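Local coordinates for protein putative rubredoxin reductase (Rhodopseudomonas palustris, PDB 3FG2) that uses bound FAD and probably passes electrons from NADH to a ferredoxin in the CYP199A2 cytochrome P450 system, at residues 327-341 with 355-369. Numbering follows the deposited sequence.
Sequences DKLQIVGLTAGFDQV and FCYKAGKLIGIESVN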
ATOM      1  N   ASP A 327     -18.445  -2.979  -2.849  1.00 21.64           N
ATOM      2  CA  ASP A 327     -17.799  -4.290  -2.778  1.00 23.40           C
ATOM      3  C   ASP A 327     -16.524  -4.269  -1.946  1.00 22.53           C
ATOM      4  O   ASP A 327     -15.797  -3.275  -1.928  1.00 23.49           O
ATOM      5  CB  ASP A 327     -17.449  -4.807  -4.183  1.00 24.64           C
ATOM      6  CG  ASP A 327     -18.673  -5.147  -5.013  1.00 24.85           C
ATOM      7  OD1 ASP A 327     -19.485  -5.988  -4.574  1.00 24.63           O
ATOM      8  OD2 ASP A 327     -18.816  -4.577  -6.117  1.00 27.61           O
ATOM      9  N   LYS A 328     -16.265  -5.377  -1.258  1.00 21.92           N
ATOM     10  CA  LYS A 328     -15.070  -5.524  -0.435  1.00 21.36           C
ATOM     11  C   LYS A 328     -14.242  -6.658  -1.018  1.00 22.43           C
ATOM     12  O   LYS A 328     -14.769  -7.734  -1.304  1.00 22.74           O
ATOM     13  CB  LYS A 328     -15.442  -5.864   1.007  1.00 21.10           C
ATOM     14  CG  LYS A 328     -14.283  -6.431   1.833  1.00 24.72           C
ATOM     15  CD  LYS A 328     -13.283  -5.370   2.278  1.00 23.11           C
ATOM     16  CE  LYS A 328     -13.780  -4.645   3.530  1.00 23.34           C
ATOM     17  NZ  LYS A 328     -12.792  -3.649   4.051  1.00 23.49           N
ATOM     18  N   LEU A 329     -12.948  -6.407  -1.199  1.00 22.46           N
ATOM     19  CA  LEU A 329     -12.041  -7.404  -1.746  1.00 20.37           C
ATOM     20  C   LEU A 329     -11.004  -7.730  -0.686  1.00 20.80           C
ATOM     21  O   LEU A 329     -10.349  -6.836  -0.146  1.00 21.31           O
ATOM     22  CB  LEU A 329     -11.318  -6.854  -2.977  1.00 20.16           C
ATOM     23  CG  LEU A 329     -10.695  -7.806  -4.017  1.00 22.57           C
ATOM     24  CD1 LEU A 329      -9.504  -7.112  -4.667  1.00 21.65           C
ATOM     25  CD2 LEU A 329     -10.250  -9.104  -3.398  1.00 20.58           C
ATOM     26  N   GLN A 330     -10.859  -9.010  -0.383  1.00 19.60           N
ATOM     27  CA  GLN A 330      -9.869  -9.438   0.585  1.00 20.92           C
ATOM     28  C   GLN A 330      -8.985 -10.491  -0.066  1.00 21.44           C
ATOM     29  O   GLN A 330      -9.474 -11.413  -0.723  1.00 22.08           O
ATOM     30  CB  GLN A 330     -10.538 -10.010   1.832  1.00 17.62           C
ATOM     31  CG  GLN A 330     -11.213  -8.971   2.694  1.00 15.13           C
ATOM     32  CD  GLN A 330     -12.053  -9.609   3.765  1.00 16.16           C
ATOM     33  OE1 GLN A 330     -13.007 -10.327   3.470  1.00 18.16           O
ATOM     34  NE2 GLN A 330     -11.703  -9.363   5.018  1.00 18.61           N
ATOM     35  N   ILE A 331      -7.680 -10.342   0.109  1.00 21.78           N
ATOM     36  CA  ILE A 331      -6.739 -11.281  -0.469  1.00 21.45           C
ATOM     37  C   ILE A 331      -5.807 -11.776   0.609  1.00 22.25           C
ATOM     38  O   ILE A 331      -5.300 -10.978   1.391  1.00 23.71           O
ATOM     39  CB  ILE A 331      -5.849 -10.621  -1.536  1.00 20.61           C
ATOM     40  CG1 ILE A 331      -6.703  -9.904  -2.580  1.00 21.26           C
ATOM     41  CG2 ILE A 331      -4.983 -11.682  -2.207  1.00 19.52           C
ATOM     42  CD1 ILE A 331      -5.883  -9.131  -3.611  1.00 18.69           C
ATOM     43  N   VAL A 332      -5.599 -13.087   0.669  1.00 20.00           N
ATOM     44  CA  VAL A 332      -4.658 -13.648   1.623  1.00 18.63           C
ATOM     45  C   VAL A 332      -3.726 -14.560   0.827  1.00 19.13           C
ATOM     46  O   VAL A 332      -4.180 -15.484   0.136  1.00 17.93           O
ATOM     47  CB  VAL A 332      -5.352 -14.454   2.745  1.00 19.97           C
ATOM     48  CG1 VAL A 332      -6.203 -15.578   2.156  1.00 20.52           C
ATOM     49  CG2 VAL A 332      -4.293 -15.028   3.683  1.00 17.45           C
ATOM     50  N   GLY A 333      -2.427 -14.279   0.911  1.00 18.26           N
ATOM     51  CA  GLY A 333      -1.438 -15.067   0.189  1.00 17.11           C
ATOM     52  C   GLY A 333      -0.966 -14.358  -1.072  1.00 18.95           C
ATOM     53  O   GLY A 333      -1.534 -13.341  -1.468  1.00 18.46           O
ATOM     54  N   LEU A 334       0.081 -14.885  -1.702  1.00 20.60           N
ATOM     55  CA  LEU A 334       0.618 -14.302  -2.932  1.00 20.44           C
ATOM     56  C   LEU A 334       0.198 -15.199  -4.101  1.00 22.27           C
ATOM     57  O   LEU A 334       0.556 -16.378  -4.136  1.00 23.99           O
ATOM     58  CB  LEU A 334       2.145 -14.212  -2.840  1.00 18.88           C
ATOM     59  CG  LEU A 334       2.698 -13.353  -1.688  1.00 19.10           C
ATOM     60  CD1 LEU A 334       4.202 -13.547  -1.537  1.00 16.29           C
ATOM     61  CD2 LEU A 334       2.381 -11.891  -1.953  1.00 18.21           C
ATOM     62  N   THR A 335      -0.559 -14.644  -5.047  1.00 20.92           N
ATOM     63  CA  THR A 335      -1.040 -15.418  -6.193  1.00 22.11           C
ATOM     64  C   THR A 335      -0.184 -15.434  -7.463  1.00 21.12           C
ATOM     65  O   THR A 335      -0.619 -15.959  -8.489  1.00 21.78           O
ATOM     66  CB  THR A 335      -2.444 -14.961  -6.613  1.00 22.51           C
ATOM     67  OG1 THR A 335      -2.457 -13.540  -6.734  1.00 24.16           O
ATOM     68  CG2 THR A 335      -3.479 -15.392  -5.600  1.00 24.01           C
ATOM     69  N   ALA A 336       1.016 -14.866  -7.416  1.00 21.22           N
ATOM     70  CA  ALA A 336       1.869 -14.860  -8.603  1.00 20.15           C
ATOM     71  C   ALA A 336       2.194 -16.294  -9.045  1.00 19.64           C
ATOM     72  O   ALA A 336       2.484 -17.160  -8.218  1.00 17.37           O
ATOM     73  CB  ALA A 336       3.167 -14.089  -8.318  1.00 19.44           C
ATOM     74  N   GLY A 337       2.127 -16.536 -10.350  1.00 18.56           N
ATOM     75  CA  GLY A 337       2.431 -17.852 -10.874  1.00 19.90           C
ATOM     76  C   GLY A 337       1.276 -18.831 -10.791  1.00 22.34           C
ATOM     77  O   GLY A 337       1.480 -20.044 -10.909  1.00 21.68           O
ATOM     78  N   PHE A 338       0.065 -18.314 -10.594  1.00 21.63           N
ATOM     79  CA  PHE A 338      -1.129 -19.156 -10.505  1.00 20.03           C
ATOM     80  C   PHE A 338      -1.329 -19.930 -11.805  1.00 21.35           C
ATOM     81  O   PHE A 338      -1.169 -19.368 -12.898  1.00 20.12           O
ATOM     82  CB  PHE A 338      -2.365 -18.288 -10.243  1.00 18.73           C
ATOM     83  CG  PHE A 338      -2.723 -17.377 -11.391  1.00 18.28           C
ATOM     84  CD1 PHE A 338      -3.620 -17.792 -12.375  1.00 17.79           C
ATOM     85  CD2 PHE A 338      -2.151 -16.110 -11.496  1.00 17.94           C
ATOM     86  CE1 PHE A 338      -3.942 -16.961 -13.448  1.00 19.26           C
ATOM     87  CE2 PHE A 338      -2.465 -15.265 -12.567  1.00 17.98           C
ATOM     88  CZ  PHE A 338      -3.362 -15.690 -13.545  1.00 18.10           C
ATOM     89  N   ASP A 339      -1.675 -21.214 -11.692  1.00 21.10           N
ATOM     90  CA  ASP A 339      -1.914 -22.033 -12.878  1.00 22.09           C
ATOM     91  C   ASP A 339      -3.294 -22.697 -12.844  1.00 22.09           C
ATOM     92  O   ASP A 339      -3.662 -23.444 -13.751  1.00 22.94           O
ATOM     93  CB  ASP A 339      -0.815 -23.096 -13.056  1.00 22.68           C
ATOM     94  CG  ASP A 339      -0.680 -24.021 -11.863  1.00 25.80           C
ATOM     95  OD1 ASP A 339      -1.673 -24.208 -11.124  1.00 27.56           O
ATOM     96  OD2 ASP A 339       0.421 -24.582 -11.677  1.00 24.76           O
ATOM     97  N   GLN A 340      -4.061 -22.411 -11.799  1.00 21.56           N
ATOM     98  CA  GLN A 340      -5.402 -22.962 -11.670  1.00 22.15           C
ATOM     99  C   GLN A 340      -6.222 -22.132 -10.694  1.00 22.75           C
ATOM    100  O   GLN A 340      -5.784 -21.870  -9.571  1.00 21.11           O
ATOM    101  CB  GLN A 340      -5.335 -24.411 -11.193  1.00 25.14           C
ATOM    102  CG  GLN A 340      -6.680 -25.012 -10.813  1.00 26.75           C
ATOM    103  CD  GLN A 340      -6.570 -26.477 -10.422  1.00 30.41           C
ATOM    104  OE1 GLN A 340      -5.632 -26.882  -9.719  1.00 32.77           O
ATOM    105  NE2 GLN A 340      -7.532 -27.280 -10.865  1.00 27.75           N
ATOM    106  N   VAL A 341      -7.410 -21.716 -11.129  1.00 22.72           N
ATOM    107  CA  VAL A 341      -8.296 -20.916 -10.287  1.00 22.25           C
ATOM    108  C   VAL A 341      -9.683 -21.535 -10.189  1.00 22.83           C
ATOM    109  O   VAL A 341     -10.303 -21.854 -11.196  1.00 23.82           O
ATOM    110  CB  VAL A 341      -8.432 -19.471 -10.825  1.00 22.45           C
ATOM    111  CG1 VAL A 341      -9.394 -18.660  -9.941  1.00 20.81           C
ATOM    112  CG2 VAL A 341      -7.069 -18.810 -10.862  1.00 20.10           C
ATOM    113  N   PHE A 355     -10.136 -19.309  -5.527  1.00 20.57           N
ATOM    114  CA  PHE A 355      -9.097 -20.083  -4.869  1.00 20.54           C
ATOM    115  C   PHE A 355      -8.011 -20.294  -5.907  1.00 20.48           C
ATOM    116  O   PHE A 355      -8.206 -20.978  -6.908  1.00 21.23           O
ATOM    117  CB  PHE A 355      -9.652 -21.423  -4.363  1.00 21.55           C
ATOM    118  CG  PHE A 355     -10.426 -21.309  -3.082  1.00 20.84           C
ATOM    119  CD1 PHE A 355     -11.496 -20.424  -2.976  1.00 20.45           C
ATOM    120  CD2 PHE A 355     -10.087 -22.086  -1.981  1.00 23.03           C
ATOM    121  CE1 PHE A 355     -12.215 -20.314  -1.792  1.00 20.12           C
ATOM    122  CE2 PHE A 355     -10.800 -21.985  -0.787  1.00 21.70           C
ATOM    123  CZ  PHE A 355     -11.868 -21.094  -0.695  1.00 22.46           C
ATOM    124  N   CYS A 356      -6.860 -19.684  -5.672  1.00 21.83           N
ATOM    125  CA  CYS A 356      -5.765 -19.780  -6.616  1.00 19.59           C
ATOM    126  C   CYS A 356      -4.771 -20.853  -6.231  1.00 19.43           C
ATOM    127  O   CYS A 356      -4.314 -20.914  -5.082  1.00 17.37           O
ATOM    128  CB  CYS A 356      -5.062 -18.432  -6.709  1.00 20.13           C
ATOM    129  SG  CYS A 356      -6.222 -17.082  -6.904  1.00 22.73           S
ATOM    130  N   TYR A 357      -4.433 -21.686  -7.210  1.00 18.14           N
ATOM    131  CA  TYR A 357      -3.484 -22.771  -7.017  1.00 17.92           C
ATOM    132  C   TYR A 357      -2.283 -22.693  -7.947  1.00 18.34           C
ATOM    133  O   TYR A 357      -2.316 -22.038  -8.995  1.00 16.96           O
ATOM    134  CB  TYR A 357      -4.155 -24.117  -7.260  1.00 18.29           C
ATOM    135  CG  TYR A 357      -5.267 -24.452  -6.311  1.00 20.25           C
ATOM    136  CD1 TYR A 357      -6.497 -23.802  -6.388  1.00 20.18           C
ATOM    137  CD2 TYR A 357      -5.097 -25.439  -5.339  1.00 21.69           C
ATOM    138  CE1 TYR A 357      -7.533 -24.124  -5.526  1.00 21.74           C
ATOM    139  CE2 TYR A 357      -6.128 -25.768  -4.468  1.00 23.76           C
ATOM    140  CZ  TYR A 357      -7.344 -25.109  -4.568  1.00 22.98           C
ATOM    141  OH  TYR A 357      -8.371 -25.449  -3.719  1.00 26.25           O
ATOM    142  N   LYS A 358      -1.224 -23.390  -7.547  1.00 19.79           N
ATOM    143  CA  LYS A 358      -0.003 -23.495  -8.334  1.00 20.53           C
ATOM    144  C   LYS A 358       0.559 -24.878  -8.024  1.00 19.77           C
ATOM    145  O   LYS A 358       0.858 -25.190  -6.872  1.00 20.65           O
ATOM    146  CB  LYS A 358       1.007 -22.420  -7.946  1.00 21.85           C
ATOM    147  CG  LYS A 358       2.278 -22.490  -8.779  1.00 24.28           C
ATOM    148  CD  LYS A 358       3.222 -21.329  -8.499  1.00 25.20           C
ATOM    149  CE  LYS A 358       3.765 -21.376  -7.091  1.00 26.96           C
ATOM    150  NZ  LYS A 358       4.742 -20.275  -6.849  1.00 31.63           N
ATOM    151  N   ALA A 359       0.670 -25.716  -9.048  1.00 20.44           N
ATOM    152  CA  ALA A 359       1.181 -27.072  -8.874  1.00 19.78           C
ATOM    153  C   ALA A 359       0.357 -27.867  -7.861  1.00 19.43           C
ATOM    154  O   ALA A 359       0.914 -28.606  -7.054  1.00 21.67           O
ATOM    155  CB  ALA A 359       2.642 -27.031  -8.438  1.00 19.08           C
ATOM    156  N   GLY A 360      -0.962 -27.699  -7.898  1.00 19.20           N
ATOM    157  CA  GLY A 360      -1.846 -28.430  -7.003  1.00 18.96           C
ATOM    158  C   GLY A 360      -1.993 -27.937  -5.573  1.00 19.34           C
ATOM    159  O   GLY A 360      -2.741 -28.523  -4.794  1.00 19.87           O
ATOM    160  N   LYS A 361      -1.302 -26.862  -5.219  1.00 20.60           N
ATOM    161  CA  LYS A 361      -1.352 -26.332  -3.861  1.00 20.01           C
ATOM    162  C   LYS A 361      -1.970 -24.932  -3.798  1.00 21.73           C
ATOM    163  O   LYS A 361      -1.657 -24.057  -4.610  1.00 21.81           O
ATOM    164  CB  LYS A 361       0.064 -26.302  -3.282  1.00 18.57           C
ATOM    165  CG  LYS A 361       0.158 -25.908  -1.815  1.00 19.25           C
ATOM    166  CD  LYS A 361       1.586 -26.084  -1.308  1.00 20.15           C
ATOM    167  CE  LYS A 361       1.718 -25.806   0.181  1.00 18.95           C
ATOM    168  NZ  LYS A 361       1.508 -24.371   0.494  1.00 17.97           N
ATOM    169  N   LEU A 362      -2.848 -24.727  -2.822  1.00 23.10           N
ATOM    170  CA  LEU A 362      -3.509 -23.439  -2.648  1.00 20.98           C
ATOM    171  C   LEU A 362      -2.445 -22.409  -2.298  1.00 19.72           C
ATOM    172  O   LEU A 362      -1.720 -22.578  -1.324  1.00 20.77           O
ATOM    173  CB  LEU A 362      -4.544 -23.533  -1.518  1.00 22.91           C
ATOM    174  CG  LEU A 362      -5.585 -22.422  -1.338  1.00 20.56           C
ATOM    175  CD1 LEU A 362      -4.919 -21.118  -0.999  1.00 23.92           C
ATOM    176  CD2 LEU A 362      -6.383 -22.282  -2.603  1.00 20.98           C
ATOM    177  N   ILE A 363      -2.346 -21.350  -3.094  1.00 18.01           N
ATOM    178  CA  ILE A 363      -1.360 -20.313  -2.830  1.00 16.65           C
ATOM    179  C   ILE A 363      -2.007 -19.017  -2.364  1.00 17.53           C
ATOM    180  O   ILE A 363      -1.345 -18.154  -1.795  1.00 17.52           O
ATOM    181  CB  ILE A 363      -0.499 -20.014  -4.072  1.00 14.95           C
ATOM    182  CG1 ILE A 363      -1.397 -19.738  -5.277  1.00 15.23           C
ATOM    183  CG2 ILE A 363       0.433 -21.190  -4.354  1.00 16.80           C
ATOM    184  CD1 ILE A 363      -0.658 -19.096  -6.437  1.00 16.28           C
ATOM    185  N   GLY A 364      -3.304 -18.870  -2.608  1.00 17.94           N
ATOM    186  CA  GLY A 364      -3.971 -17.660  -2.168  1.00 16.58           C
ATOM    187  C   GLY A 364      -5.460 -17.667  -2.401  1.00 16.58           C
ATOM    188  O   GLY A 364      -5.960 -18.448  -3.216  1.00 15.96           O
ATOM    189  N   ILE A 365      -6.169 -16.804  -1.675  1.00 17.04           N
ATOM    190  CA  ILE A 365      -7.614 -16.690  -1.820  1.00 16.35           C
ATOM    191  C   ILE A 365      -7.996 -15.230  -1.960  1.00 18.44           C
ATOM    192  O   ILE A 365      -7.644 -14.405  -1.114  1.00 19.81           O
ATOM    193  CB  ILE A 365      -8.383 -17.221  -0.608  1.00 16.67           C
ATOM    194  CG1 ILE A 365      -8.005 -18.670  -0.314  1.00 17.15           C
ATOM    195  CG2 ILE A 365      -9.875 -17.135  -0.882  1.00 12.66           C
ATOM    196  CD1 ILE A 365      -8.774 -19.257   0.875  1.00 15.29           C
ATOM    197  N   GLU A 366      -8.724 -14.926  -3.028  1.00 19.09           N
ATOM    198  CA  GLU A 366      -9.195 -13.577  -3.313  1.00 19.53           C
ATOM    199  C   GLU A 366     -10.706 -13.635  -3.113  1.00 18.75           C
ATOM    200  O   GLU A 366     -11.420 -14.225  -3.922  1.00 19.02           O
ATOM    201  CB  GLU A 366      -8.864 -13.213  -4.758  1.00 19.74           C
ATOM    202  CG  GLU A 366      -7.402 -13.428  -5.138  1.00 19.21           C
ATOM    203  CD  GLU A 366      -7.209 -13.457  -6.647  1.00 20.63           C
ATOM    204  OE1 GLU A 366      -7.853 -14.303  -7.312  1.00 18.57           O
ATOM    205  OE2 GLU A 366      -6.420 -12.637  -7.169  1.00 18.93           O
ATOM    206  N   SER A 367     -11.181 -13.029  -2.032  1.00 17.16           N
ATOM    207  CA  SER A 367     -12.599 -13.055  -1.693  1.00 16.78           C
ATOM    208  C   SER A 367     -13.345 -11.743  -1.876  1.00 16.24           C
ATOM    209  O   SER A 367     -12.930 -10.717  -1.357  1.00 17.26           O
ATOM    210  CB  SER A 367     -12.764 -13.507  -0.242  1.00 15.65           C
ATOM    211  OG  SER A 367     -12.056 -14.708   0.005  1.00 18.55           O
ATOM    212  N   VAL A 368     -14.455 -11.787  -2.605  1.00 17.17           N
ATOM    213  CA  VAL A 368     -15.279 -10.603  -2.822  1.00 18.30           C
ATOM    214  C   VAL A 368     -16.515 -10.723  -1.941  1.00 18.47           C
ATOM    215  O   VAL A 368     -17.316 -11.642  -2.112  1.00 18.84           O
ATOM    216  CB  VAL A 368     -15.732 -10.479  -4.291  1.00 18.69           C
ATOM    217  CG1 VAL A 368     -16.801  -9.399  -4.415  1.00 19.63           C
ATOM    218  CG2 VAL A 368     -14.551 -10.139  -5.168  1.00 17.88           C
ATOM    219  N   ASN A 369     -16.664  -9.792  -1.003  1.00 19.29           N
ATOM    220  CA  ASN A 369     -17.794  -9.795  -0.072  1.00 20.08           C
ATOM    221  C   ASN A 369     -18.035 -11.196   0.500  1.00 20.07           C
ATOM    222  O   ASN A 369     -19.167 -11.685   0.517  1.00 22.87           O
ATOM    223  CB  ASN A 369     -19.069  -9.313  -0.769  1.00 16.88           C
ATOM    224  CG  ASN A 369     -18.888  -7.983  -1.473  1.00 18.56           C
ATOM    225  OD1 ASN A 369     -18.382  -7.008  -0.893  1.00 16.30           O
ATOM    226  ND2 ASN A 369     -19.321  -7.927  -2.734  1.00 12.59           N
TER
HETATM  227  O   HOH W   1     -14.305 -10.453   1.104  1.00 14.17           O
HETATM  228  O   HOH W   2      -4.246 -11.851  -5.569  1.00 33.44           O
HETATM  229  O   HOH W   3      -2.574 -26.468  -9.741  1.00 22.28           O
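Asn369 closes one end of this contact with both ends of its amide. Asn369 ND2 reaches OD1 of Asp327 at 2.7 Å, on the oxygen's anti lone pair and within the amide plane, while Asn369 OD1 accepts from the Lys328 N-H, which sits above the plane of the amide carbonyl. CG stands beside the backbone N (chi1 -52°), which turns the amide back across the neighbouring strand; Tyr189 and Arg193 also hold the Asp327 carboxylate. With an alanine here, the Lys328 N-H would probably lose its acceptor and the Asp327 carboxylate one of its hydrogen bonds. From there strands 327-333 and 361-368 run antiparallel, paired at Gln330 with Ser367 and Val332 with Ile365, and Val332 CG1 lies 3.9 Å from Ile365 CB. Packing is close at Thr335, whose CG2 meets Cys356 SG at 3.5 Å; a water links its OG1 to Glu366 OE2, while Glu366 OE1 bonds to Thr183. The far end lies at the solvent side: Asp339 OD2 accepts Ala359 N at 2.9 Å, and a water links Asp339 OD1, Gln340 OE1 and Gly360 N. Tyr357 O accepts from the N-H of Asp339 and, weakly, of Gln340, the classic beta bulge, here in the antiparallel sheet of the reductase C-terminal domain.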